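Local coordinates for protein deseasin MCP-01 (PDB 3VV3) that breaks down collagen as a bacterial serine protease of the subtilisin family, at residues Ser2-Pro7 / Gly122-Asn127; His57-Ala62 / Gly114-Asn119; His105-Ser110 / Thr257-Ser262. All coordinates share one frame; numbering follows the deposited sequence.

Contact 1 (Ser2-Pro7 / Gly122-Asn127)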
loop_
_atom_site.group_PDB
_atom_site.type_symbol
_atom_site.label_atom_id
_atom_site.label_comp_id
_atom_site.label_asym_id
_atom_site.label_seq_id
_atom_site.Cartn_x
_atom_site.Cartn_y
_atom_site.Cartn_z
ATOM N N SER A 2 3.500 6.993 -30.349
ATOM C CA SER A 2 2.546 6.717 -29.282
ATOM C C SER A 2 1.355 7.675 -29.362
ATOM O O SER A 2 1.380 8.639 -30.118
ATOM C CB SER A 2 3.233 6.813 -27.918
ATOM O OG SER A 2 4.338 5.928 -27.837
ATOM N N ALA A 3 0.313 7.408 -28.579
ATOM C CA ALA A 3 -0.900 8.225 -28.615
ATOM C C ALA A 3 -0.641 9.666 -28.190
ATOM O O ALA A 3 -1.332 10.584 -28.632
ATOM C CB ALA A 3 -1.987 7.605 -27.752
ATOM N N THR A 4 0.338 9.855 -27.311
ATOM C CA THR A 4 0.746 11.189 -26.893
ATOM C C THR A 4 2.271 11.274 -26.900
ATOM O O THR A 4 2.953 10.258 -27.049
ATOM C CB THR A 4 0.206 11.547 -25.487
ATOM O OG1 THR A 4 1.013 10.921 -24.483
ATOM C CG2 THR A 4 -1.237 11.093 -25.331
ATOM N N ASN A 5 2.798 12.482 -26.737
ATOM C CA ASN A 5 4.241 12.692 -26.684
ATOM C C ASN A 5 4.794 12.599 -25.259
ATOM O O ASN A 5 5.958 12.924 -25.009
ATOM C CB ASN A 5 4.603 14.045 -27.296
ATOM C CG ASN A 5 4.050 15.212 -26.498
ATOM O OD1 ASN A 5 3.796 15.094 -25.301
ATOM N ND2 ASN A 5 3.869 16.349 -27.156
ATOM N N ASP A 6 3.957 12.176 -24.318
ATOM C CA ASP A 6 4.427 11.965 -22.955
ATOM C C ASP A 6 5.347 10.752 -22.958
ATOM O O ASP A 6 4.942 9.667 -23.378
ATOM C CB ASP A 6 3.252 11.747 -22.006
ATOM C CG ASP A 6 2.252 12.887 -22.059
ATOM O OD1 ASP A 6 2.540 13.956 -21.485
ATOM O OD2 ASP A 6 1.190 12.718 -22.691
ATOM N N PRO A 7 6.587 10.935 -22.485
ATOM C CA PRO A 7 7.636 9.925 -22.685
ATOM C C PRO A 7 7.334 8.574 -22.046
ATOM O O PRO A 7 7.833 7.567 -22.533
ATOM C CB PRO A 7 8.867 10.551 -22.024
ATOM C CG PRO A 7 8.595 11.995 -21.968
ATOM C CD PRO A 7 7.103 12.149 -21.835
ATOM N N GLY A 122 6.769 13.001 -18.437
ATOM C CA GLY A 122 6.092 12.007 -17.619
ATOM C C GLY A 122 4.977 11.192 -18.250
ATOM O O GLY A 122 5.148 10.558 -19.298
ATOM N N VAL A 123 3.822 11.196 -17.586
ATOM C CA VAL A 123 2.700 10.353 -17.966
ATOM C C VAL A 123 1.539 11.200 -18.497
ATOM O O VAL A 123 1.742 12.316 -18.964
ATOM C CB VAL A 123 2.245 9.483 -16.766
ATOM C CG1 VAL A 123 3.303 8.417 -16.470
ATOM C CG2 VAL A 123 2.043 10.345 -15.526
ATOM N N VAL A 124 0.332 10.659 -18.442
ATOM C CA VAL A 124 -0.869 11.393 -18.820
ATOM C C VAL A 124 -2.049 10.718 -18.139
ATOM O O VAL A 124 -2.088 9.493 -18.017
ATOM C CB VAL A 124 -1.076 11.419 -20.360
ATOM C CG1 VAL A 124 -1.036 10.003 -20.948
ATOM C CG2 VAL A 124 -2.383 12.096 -20.728
ATOM N N GLY A 125 -3.001 11.512 -17.665
ATOM C CA GLY A 125 -4.161 10.952 -16.997
ATOM C C GLY A 125 -5.282 10.617 -17.962
ATOM O O GLY A 125 -5.170 10.843 -19.170
ATOM N N VAL A 126 -6.376 10.083 -17.435
ATOM C CA VAL A 126 -7.549 9.849 -18.271
ATOM C C VAL A 126 -7.969 11.179 -18.905
ATOM O O VAL A 126 -8.441 11.213 -20.046
ATOM C CB VAL A 126 -8.731 9.260 -17.471
ATOM C CG1 VAL A 126 -9.939 9.039 -18.381
ATOM C CG2 VAL A 126 -8.326 7.950 -16.788
ATOM N N ASN A 127 -7.799 12.263 -18.151
ATOM C CA ASN A 127 -7.942 13.621 -18.680
ATOM C C ASN A 127 -6.581 14.230 -18.958
ATOM O O ASN A 127 -5.679 14.140 -18.119
ATOM C CB ASN A 127 -8.673 14.528 -17.678
ATOM C CG ASN A 127 -10.044 14.008 -17.316
ATOM O OD1 ASN A 127 -11.040 14.363 -17.940
ATOM N ND2 ASN A 127 -10.099 13.148 -16.309
#
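Asp6 and Gly122-Val124 form the dense part of this contact, where the N-terminal segment runs nearly antiparallel to the loop 122-127, the end-to-end directions of the touching parts lying 154° apart. The carboxylate of Asp6 projects over the loop backbone instead of binding it. Its OD1 approaches the carbonyl O of Val123 to 3.1 Å, two acceptors with no proton between them, while Asp6 CB rests 3.5 Å from Gly122 O. The other carboxylate oxygen, Asp6 OD2, lies 3.5 Å from CB of Val124, whose side chain crosses that of Asp6 at about a right angle.

The carboxylate is held from both sides: by Thr4 of its own segment and by main-chain N-H groups of the opposite loop. The hydroxyl of Thr4 donates a short bond of 2.5 Å from OG1 to Asp6 OD2, meeting it on the anti side, 19° out of the carboxylate plane. The Thr4 hydroxyl can do this because it is wedged between its own N and carbonyl carbon (chi1 79°). The main-chain N of Asn118 gives OD2 a second hydrogen bond, and that of Asn119 adds a weak one to OD1.

Toward Thr4 the fit slackens, its OG1 coming no nearer to 122-127 than 4.2 Å, at Val124 CG1. On the exposed side Pro7 meets only Gly122, with CD 3.5 Å from the glycine N. Val123 turns its side chain away from 2-7, onto Leu255 and Thr257 of strand 254-258.

The chemistry is that of an anchored anion: no direct hydrogen bond links 2-7 to 122-127, and the donors drawn to Asp6 probably offset the unfavourable closeness of its OD1 to the Val123 carbonyl, so that the N-terminal segment is tied down largely through Asn118 and Asn119, a few residues earlier in the same loop as 122-127.

Contact 2 (His57-Ala62 / Gly114-Asn119)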
loop_
_atom_site.group_PDB
_atom_site.type_symbol
_atom_site.label_atom_id
_atom_site.label_comp_id
_atom_site.label_asym_id
_atom_site.label_seq_id
_atom_site.Cartn_x
_atom_site.Cartn_y
_atom_site.Cartn_z
ATOM N N HIS A 57 4.190 19.363 -8.755
ATOM C CA HIS A 57 4.755 18.407 -9.707
ATOM C C HIS A 57 4.595 18.929 -11.140
ATOM O O HIS A 57 3.505 19.345 -11.548
ATOM C CB HIS A 57 4.075 17.036 -9.560
ATOM C CG HIS A 57 4.734 15.944 -10.345
ATOM N ND1 HIS A 57 5.286 14.827 -9.756
ATOM C CD2 HIS A 57 4.941 15.807 -11.675
ATOM C CE1 HIS A 57 5.795 14.043 -10.692
ATOM N NE2 HIS A 57 5.597 14.616 -11.865
ATOM N N PRO A 58 5.692 18.934 -11.909
ATOM C CA PRO A 58 5.629 19.448 -13.284
ATOM C C PRO A 58 4.542 18.803 -14.153
ATOM O O PRO A 58 4.066 19.442 -15.102
ATOM C CB PRO A 58 7.025 19.125 -13.833
ATOM C CG PRO A 58 7.909 19.167 -12.628
ATOM C CD PRO A 58 7.068 18.602 -11.498
ATOM N N ASP A 59 4.148 17.566 -13.852
ATOM C CA ASP A 59 3.109 16.917 -14.642
ATOM C C ASP A 59 1.705 17.026 -14.027
ATOM O O ASP A 59 0.760 16.438 -14.552
ATOM C CB ASP A 59 3.461 15.448 -14.968
ATOM C CG ASP A 59 3.048 15.055 -16.379
ATOM O OD1 ASP A 59 2.945 15.964 -17.234
ATOM O OD2 ASP A 59 2.819 13.852 -16.639
ATOM N N LEU A 60 1.566 17.780 -12.933
ATOM C CA LEU A 60 0.237 18.046 -12.357
ATOM C C LEU A 60 -0.106 19.533 -12.285
ATOM O O LEU A 60 -1.284 19.893 -12.273
ATOM C CB LEU A 60 0.119 17.458 -10.947
ATOM C CG LEU A 60 0.143 15.936 -10.821
ATOM C CD1 LEU A 60 0.140 15.529 -9.351
ATOM C CD2 LEU A 60 -1.026 15.314 -11.548
ATOM N N ALA A 61 0.917 20.383 -12.224
ATOM C CA ALA A 61 0.734 21.813 -11.958
ATOM C C ALA A 61 -0.320 22.479 -12.839
ATOM O O ALA A 61 -1.122 23.287 -12.361
ATOM C CB ALA A 61 2.069 22.556 -12.069
ATOM N N ALA A 62 -0.312 22.153 -14.126
ATOM C CA ALA A 62 -1.235 22.777 -15.064
ATOM C C ALA A 62 -2.684 22.377 -14.791
ATOM O O ALA A 62 -3.618 23.077 -15.201
ATOM C CB ALA A 62 -0.850 22.430 -16.495
ATOM N N GLY A 114 -5.531 12.845 -13.952
ATOM C CA GLY A 114 -5.232 14.028 -14.743
ATOM C C GLY A 114 -3.805 14.547 -14.835
ATOM O O GLY A 114 -3.596 15.762 -14.856
ATOM N N ALA A 115 -2.814 13.660 -14.932
ATOM C CA ALA A 115 -1.483 14.125 -15.315
ATOM C C ALA A 115 -1.590 14.848 -16.667
ATOM O O ALA A 115 -2.291 14.389 -17.560
ATOM C CB ALA A 115 -0.492 12.962 -15.406
ATOM N N SER A 116 -0.892 15.972 -16.807
ATOM C CA SER A 116 -0.977 16.785 -18.024
ATOM C C SER A 116 -0.636 15.957 -19.255
ATOM O O SER A 116 0.368 15.254 -19.272
ATOM C CB SER A 116 -0.035 17.994 -17.935
ATOM O OG SER A 116 -0.429 18.882 -16.906
ATOM N N GLY A 117 -1.472 16.029 -20.280
ATOM C CA GLY A 117 -1.267 15.237 -21.481
ATOM C C GLY A 117 -0.603 16.017 -22.599
ATOM O O GLY A 117 -0.878 17.205 -22.788
ATOM N N ASN A 118 0.272 15.344 -23.337
ATOM C CA ASN A 118 0.941 15.947 -24.488
ATOM C C ASN A 118 1.807 17.140 -24.120
ATOM O O ASN A 118 1.900 18.105 -24.882
ATOM C CB ASN A 118 -0.082 16.363 -25.546
ATOM C CG ASN A 118 -0.413 15.240 -26.502
ATOM O OD1 ASN A 118 -1.577 15.027 -26.850
ATOM N ND2 ASN A 118 0.611 14.508 -26.933
ATOM N N ASN A 119 2.445 17.085 -22.957
ATOM C CA ASN A 119 3.350 18.161 -22.572
ATOM C C ASN A 119 4.807 17.703 -22.579
ATOM O O ASN A 119 5.684 18.377 -22.048
ATOM C CB ASN A 119 2.960 18.784 -21.224
ATOM C CG ASN A 119 3.160 17.837 -20.065
ATOM O OD1 ASN A 119 3.219 16.625 -20.255
ATOM N ND2 ASN A 119 3.272 18.384 -18.859
HETATM O O HOH W 1 1.439 20.426 -15.669
#
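Asp59 and Leu60 run past Ser116 and Ala115 with CA atoms 5.3 Å apart for Asp59-Ser116 and 5.2 Å for Leu60-Ala115, although neither segment is regular helix or strand. One main-chain bond joins them, Ser116 N to Asp59 O at 2.8 Å and nearly straight (167° at the hydrogen). The same carbonyl also receives a CA-H...O contact from Ala115 CA at 3.3 Å. Within 57-62 the chain is bent tightly, the carbonyl of His57 accepting from both Leu60 N and Ala61 N.

Among the side chains, Asp59 makes the most of the contact. Its first torsion, -141°, departs from a staggered value and swings the carboxylate over the opposing loop: OD2 lies 3.6 Å from Ala115 CB, and OD1 stands 3.7 Å from Ser116 CB. The Asn119 amide is nearly coplanar with this carboxylate, their planes 13° apart. The strongest polar partner of Asp59 lies outside both segments, the main-chain N of Val123 bonding to OD2. A leucine in its place would probably leave the Val123 N-H without its acceptor and the Asn119 amide without its polar neighbour. Leu60 contributes CD2, 4.0 Å from Ala115 CA. A water joins Pro58 O, Ala62 N and Ser116 OG, bridging the segments where Ala62 CB meets that hydroxyl at 3.6 Å.

In the subtilisin-type fold this joins the loop that follows strand 45-50 to the chain leaving helix 105-114, while His57, Asp59 and Leu60 all touch Thr257 of strand 254-258.

Contact 3 (His105-Ser110 / Thr257-Ser262)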
loop_
_atom_site.group_PDB
_atom_site.type_symbol
_atom_site.label_atom_id
_atom_site.label_comp_id
_atom_site.label_asym_id
_atom_site.label_seq_id
_atom_site.Cartn_x
_atom_site.Cartn_y
_atom_site.Cartn_z
ATOM N N HIS A 105 0.741 8.916 -2.042
ATOM C CA HIS A 105 -0.422 8.187 -2.533
ATOM C C HIS A 105 -1.394 9.102 -3.292
ATOM O O HIS A 105 -1.882 8.757 -4.378
ATOM C CB HIS A 105 -1.114 7.514 -1.340
ATOM C CG HIS A 105 -2.174 6.532 -1.719
ATOM N ND1 HIS A 105 -3.504 6.881 -1.832
ATOM C CD2 HIS A 105 -2.108 5.207 -1.995
ATOM C CE1 HIS A 105 -4.212 5.820 -2.178
ATOM N NE2 HIS A 105 -3.386 4.789 -2.283
ATOM N N GLY A 106 -1.682 10.264 -2.716
ATOM C CA GLY A 106 -2.653 11.173 -3.306
ATOM C C GLY A 106 -2.186 11.732 -4.632
ATOM O O GLY A 106 -2.989 11.999 -5.528
ATOM N N THR A 107 -0.879 11.919 -4.759
ATOM C CA THR A 107 -0.310 12.428 -6.003
ATOM C C THR A 107 -0.391 11.367 -7.087
ATOM O O THR A 107 -0.632 11.669 -8.260
ATOM C CB THR A 107 1.139 12.866 -5.789
ATOM O OG1 THR A 107 1.157 13.929 -4.831
ATOM C CG2 THR A 107 1.778 13.351 -7.108
ATOM N N HIS A 108 -0.206 10.117 -6.679
ATOM C CA HIS A 108 -0.292 8.999 -7.607
ATOM C C HIS A 108 -1.700 8.894 -8.202
ATOM O O HIS A 108 -1.863 8.824 -9.428
ATOM C CB HIS A 108 0.126 7.696 -6.909
ATOM C CG HIS A 108 0.455 6.587 -7.860
ATOM N ND1 HIS A 108 -0.510 5.776 -8.417
ATOM C CD2 HIS A 108 1.644 6.162 -8.355
ATOM C CE1 HIS A 108 0.069 4.893 -9.216
ATOM N NE2 HIS A 108 1.374 5.107 -9.196
ATOM N N VAL A 109 -2.723 8.899 -7.349
ATOM C CA VAL A 109 -4.085 8.809 -7.858
ATOM C C VAL A 109 -4.422 10.052 -8.693
ATOM O O VAL A 109 -5.110 9.951 -9.709
ATOM C CB VAL A 109 -5.144 8.550 -6.747
ATOM C CG1 VAL A 109 -4.777 7.304 -5.944
ATOM C CG2 VAL A 109 -5.283 9.734 -5.826
ATOM N N SER A 110 -3.923 11.215 -8.276
ATOM C CA SER A 110 -4.149 12.437 -9.050
ATOM C C SER A 110 -3.613 12.342 -10.483
ATOM O O SER A 110 -4.278 12.760 -11.437
ATOM C CB SER A 110 -3.563 13.658 -8.329
ATOM O OG SER A 110 -4.216 13.869 -7.086
ATOM N N THR A 257 2.369 9.774 -11.293
ATOM C CA THR A 257 3.149 10.796 -10.610
ATOM C C THR A 257 3.282 10.549 -9.109
ATOM O O THR A 257 2.310 10.164 -8.453
ATOM C CB THR A 257 2.457 12.164 -10.772
ATOM O OG1 THR A 257 1.062 12.024 -10.466
ATOM C CG2 THR A 257 2.577 12.667 -12.212
ATOM N N VAL A 258 4.474 10.801 -8.569
ATOM C CA VAL A 258 4.676 10.897 -7.119
ATOM C C VAL A 258 5.500 12.154 -6.799
ATOM O O VAL A 258 6.153 12.704 -7.682
ATOM C CB VAL A 258 5.346 9.644 -6.518
ATOM C CG1 VAL A 258 4.436 8.414 -6.681
ATOM C CG2 VAL A 258 6.706 9.399 -7.158
ATOM N N PRO A 259 5.468 12.614 -5.541
ATOM C CA PRO A 259 6.157 13.866 -5.205
ATOM C C PRO A 259 7.664 13.841 -5.473
ATOM O O PRO A 259 8.265 12.779 -5.651
ATOM C CB PRO A 259 5.865 14.034 -3.709
ATOM C CG PRO A 259 4.562 13.296 -3.506
ATOM C CD PRO A 259 4.699 12.089 -4.399
ATOM N N GLY A 260 8.268 15.023 -5.509
ATOM C CA GLY A 260 9.669 15.137 -5.868
ATOM C C GLY A 260 9.907 14.921 -7.353
ATOM O O GLY A 260 10.924 14.343 -7.741
ATOM N N ASN A 261 8.958 15.364 -8.180
ATOM C CA ASN A 261 9.101 15.308 -9.638
ATOM C C ASN A 261 9.512 13.922 -10.121
ATOM O O ASN A 261 10.416 13.777 -10.949
ATOM C CB ASN A 261 10.110 16.359 -10.119
ATOM C CG ASN A 261 10.166 16.473 -11.632
ATOM O OD1 ASN A 261 9.224 16.110 -12.332
ATOM N ND2 ASN A 261 11.281 16.987 -12.144
ATOM N N SER A 262 8.843 12.903 -9.599
ATOM C CA SER A 262 9.170 11.527 -9.942
ATOM C C SER A 262 7.924 10.757 -10.364
ATOM O O SER A 262 6.818 11.302 -10.396
ATOM C CB SER A 262 9.836 10.817 -8.757
ATOM O OG SER A 262 11.015 11.487 -8.337
#
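The imidazole of His108 meets Val258 at its edge: Val258 CG1 lies in the ring plane, 4.0 Å from CD2, and the two side chains run side by side, pointing the same way. The ring of Tyr266 stacks with this imidazole, Met271 of helix 269-284 also touches it, and its NE2 is hydrogen-bonded to Ala264 O. With CG anti to the main-chain N (chi1 -163°), the ring is carried off the helix flank to lie alongside the hairpin that strands 254-258 and 262-266 form.

The two backbones also approach closely. The carbonyl of Thr257 sits 3.0 Å from His108 CA, a CA-H...O contact; the neighbouring His108 N is also near, but at an angle too poor for a hydrogen bond. The true polar link goes the other way, Thr257 OG1 donating to Thr107 O over 2.8 Å. The hydroxyl approaches from above the carbonyl plane, 48° out of it, and so misses the usual lone-pair direction. Thr107 divides its duties: CG2 packs 3.8 Å from Val258 CA, whereas OG1 is held by Asp101 and by the main-chain N of Asp54 and has Pro259 CG sliding past at 3.7 Å. Beyond Pro259 the chain turns through Gly260 and Asn261, both with left-handed backbone angles, and Val258 N bonds to Ser262 O to close the hairpin.

At the start of the helix, His105 bonds through ND1 to Asp50 and weakly through NE2 to Ser270, consistent with the Ser-His-Asp catalytic triad of subtilisins. Packing a hairpin against the first turn of the helix that bears the histidine thus places this contact directly beside the probable active site.

How the contacts relate
The three contacts form a chain of neighbours leading from the N-terminal segment toward the probable triad. Contacts 1 and 2 have centres about 9 Å apart and share the continuous loop after helix 105-114, which folds back on itself through Gly125 N and Ala115 O, 3.0 Å apart. The centres of contacts 2 and 3 are about 11 Å apart; there Leu60 CD1 packs 3.5 Å from Thr107 CG2, and His57 ND1 makes a weak bond to Val258 O. Contact 1 touches contact 3 lightly, Val123 CG2 lying 4.1 Å from Thr257 CG2. Contact 3 alone contains His105, whereas at contact 1 the Thr4 side chain is about 13 Å from a bound calcium ion.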